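Endoglucanase (Bacillus akibai, PDB 1UWW) hydrolyses internal beta-1,4-glucosidic linkages in cellulose, lichenin and cereal beta-glucans, and is represented here by its family 28 carbohydrate-binding module, specific for non-crystalline cellulose. Local coordinates at residues A[43-48]-A[52-57]. Numbering follows the deposited sequence.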
loop_
_atom_site.group_PDB
_atom_site.type_symbol
_atom_site.label_atom_id
_atom_site.label_comp_id
_atom_site.label_asym_id
_atom_site.label_seq_id
_atom_site.Cartn_x
_atom_site.Cartn_y
_atom_site.Cartn_z
ATOM N N THR A 43 -20.173 13.235 -10.542
ATOM C CA THR A 43 -20.503 14.113 -11.664
ATOM C C THR A 43 -19.278 14.413 -12.511
ATOM O O THR A 43 -18.140 14.109 -12.135
ATOM C CB THR A 43 -21.138 15.428 -11.179
ATOM O OG1 THR A 43 -20.211 16.125 -10.356
ATOM C CG2 THR A 43 -22.398 15.164 -10.334
ATOM N N ILE A 44 -19.501 14.993 -13.670
ATOM C CA ILE A 44 -18.414 15.384 -14.530
ATOM C C ILE A 44 -18.162 16.884 -14.337
ATOM O O ILE A 44 -19.072 17.701 -14.519
ATOM C CB ILE A 44 -18.745 15.059 -16.009
ATOM C CG1 ILE A 44 -19.064 13.562 -16.226
ATOM C CG2 ILE A 44 -17.574 15.504 -16.901
ATOM C CD1 ILE A 44 -18.093 12.602 -15.588
ATOM N N GLU A 45 -16.945 17.253 -13.958
ATOM C CA GLU A 45 -16.590 18.628 -13.619
ATOM C C GLU A 45 -15.248 19.001 -14.280
ATOM O O GLU A 45 -14.388 18.153 -14.513
ATOM C CB GLU A 45 -16.509 18.816 -12.101
ATOM C CG GLU A 45 -17.733 18.353 -11.322
ATOM C CD GLU A 45 -18.966 19.197 -11.547
ATOM O OE1 GLU A 45 -18.844 20.332 -12.097
ATOM O OE2 GLU A 45 -20.055 18.681 -11.181
ATOM N N GLU A 46 -15.032 20.288 -14.534
ATOM C CA GLU A 46 -13.805 20.774 -15.138
ATOM C C GLU A 46 -12.643 20.761 -14.147
ATOM O O GLU A 46 -12.780 21.201 -12.998
ATOM C CB GLU A 46 -14.023 22.180 -15.701
ATOM C CG GLU A 46 -12.821 22.738 -16.467
ATOM C CD GLU A 46 -11.852 23.542 -15.603
ATOM O OE1 GLU A 46 -12.267 24.065 -14.538
ATOM O OE2 GLU A 46 -10.661 23.683 -15.975
ATOM N N ALA A 47 -11.513 20.226 -14.572
ATOM C CA ALA A 47 -10.268 20.301 -13.817
ATOM C C ALA A 47 -9.123 20.443 -14.802
ATOM O O ALA A 47 -8.946 19.603 -15.695
ATOM C CB ALA A 47 -10.054 19.056 -12.961
ATOM N N ASN A 48 -8.337 21.499 -14.647
ATOM C CA ASN A 48 -7.101 21.647 -15.421
ATOM C C ASN A 48 -7.357 21.698 -16.930
ATOM O O ASN A 48 -6.530 21.224 -17.705
ATOM C CB ASN A 48 -6.128 20.519 -15.020
ATOM C CG ASN A 48 -4.697 20.715 -15.527
ATOM O OD1 ASN A 48 -4.209 21.847 -15.675
ATOM N ND2 ASN A 48 -3.986 19.605 -15.695
ATOM N N ALA A 52 -13.589 15.884 -16.018
ATOM C CA ALA A 52 -13.089 14.828 -15.152
ATOM C C ALA A 52 -14.233 14.244 -14.315
ATOM O O ALA A 52 -15.199 14.920 -14.016
ATOM C CB ALA A 52 -12.039 15.399 -14.263
ATOM N N LEU A 53 -14.113 12.985 -13.928
ATOM C CA LEU A 53 -15.021 12.336 -12.980
ATOM C C LEU A 53 -14.744 12.943 -11.592
ATOM O O LEU A 53 -13.600 13.009 -11.170
ATOM C CB LEU A 53 -14.734 10.847 -12.954
ATOM C CG LEU A 53 -15.638 9.986 -12.071
ATOM C CD1 LEU A 53 -17.055 9.957 -12.598
ATOM C CD2 LEU A 53 -15.069 8.583 -11.945
ATOM N N SER A 54 -15.780 13.340 -10.856
ATOM C CA SER A 54 -15.612 14.110 -9.617
ATOM C C SER A 54 -16.613 13.753 -8.534
ATOM O O SER A 54 -17.744 13.375 -8.821
ATOM C CB SER A 54 -15.665 15.607 -9.973
ATOM O OG SER A 54 -15.331 16.448 -8.901
ATOM N N TRP A 55 -16.155 13.840 -7.292
ATOM C CA TRP A 55 -17.043 13.736 -6.129
ATOM C C TRP A 55 -16.425 14.573 -5.021
ATOM O O TRP A 55 -15.263 14.929 -5.069
ATOM C CB TRP A 55 -17.269 12.268 -5.728
ATOM C CG TRP A 55 -16.056 11.554 -5.219
ATOM C CD1 TRP A 55 -15.741 11.338 -3.910
ATOM C CD2 TRP A 55 -15.006 10.926 -5.994
ATOM N NE1 TRP A 55 -14.555 10.645 -3.824
ATOM C CE2 TRP A 55 -14.094 10.367 -5.083
ATOM C CE3 TRP A 55 -14.742 10.801 -7.361
ATOM C CZ2 TRP A 55 -12.950 9.667 -5.493
ATOM C CZ3 TRP A 55 -13.590 10.114 -7.762
ATOM C CH2 TRP A 55 -12.722 9.566 -6.831
ATOM N N GLU A 56 -17.200 14.849 -3.981
ATOM C CA GLU A 56 -16.687 15.513 -2.798
ATOM C C GLU A 56 -17.061 14.740 -1.546
ATOM O O GLU A 56 -18.073 14.053 -1.493
ATOM C CB GLU A 56 -17.056 16.989 -2.729
ATOM C CG GLU A 56 -18.483 17.385 -2.745
ATOM C CD GLU A 56 -18.624 18.916 -2.566
ATOM O OE1 GLU A 56 -17.671 19.705 -2.866
ATOM O OE2 GLU A 56 -19.683 19.333 -2.120
ATOM N N PHE A 57 -16.196 14.825 -0.564
ATOM C CA PHE A 57 -16.356 14.071 0.671
ATOM C C PHE A 57 -15.318 14.550 1.666
ATOM O O PHE A 57 -14.402 15.270 1.332
ATOM C CB PHE A 57 -16.179 12.556 0.434
ATOM C CG PHE A 57 -14.737 12.141 0.258
ATOM C CD1 PHE A 57 -14.026 12.435 -0.912
ATOM C CD2 PHE A 57 -14.043 11.532 1.297
ATOM C CE1 PHE A 57 -12.696 12.080 -1.026
ATOM C CE2 PHE A 57 -12.717 11.229 1.160
ATOM C CZ PHE A 57 -12.064 11.500 0.007
HETATM O O HOH W 1 -20.014 15.511 -7.752
#
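The carbonyl oxygen of Ser54 is gripped twice: Thr43 N donates to Ser54 O at 3.0 Å, and a water reaches the same oxygen with a longer bond while also donating to Thr43 OG1. The pair belongs to an antiparallel beta hairpin, strands 43-47 and 50-58, whose first strand forms one border of a six-stranded sheet in this all-beta carbohydrate-binding module. Thr43-Ser54 and Glu45-Ala52 are hydrogen-bonded pairs. In the first, Ser54 N returns a 2.8 Å bond to Thr43 O; in the second, Glu45 N to Ala52 O is a straighter bond than Ala52 N to Glu45 O. Between them, at the non-hydrogen-bonded pair Ile44-Leu53, Ile44 CA-H points at Ala52 O. The axes of 43-47 and 52-57 point 107° apart, far from the 180° of a flat antiparallel pair, because the hairpin is strongly twisted and coiled. On the face bearing Ile44 and Leu53, the two CD1 methyls meet at 4.1 Å, and Leu53 continues onto Leu74 of strand 73-77, in the other sheet. The opposite face carries Thr43, Glu45, Ala52 and Ser54. Here Thr43 OG1, placed between its own N and carbonyl carbon (chi1 62°), donates to the anti lone pair of Glu45 OE2 while receiving the water, so the hydroxyl is held from two directions. The bend of Glu45 at chi2 (-69°) brings its carboxylate back to that hydroxyl, and Glu45 CG lies 3.7 Å from Ser54 CB. Ser54 OG serves strand 180-189 instead, bonding to Val181 O and Arg180. Toward the turn, Ala47 CB faces Ala52 CB at 4.4 Å, and the Ala52 side chain lies about 5 Å from a bound calcium.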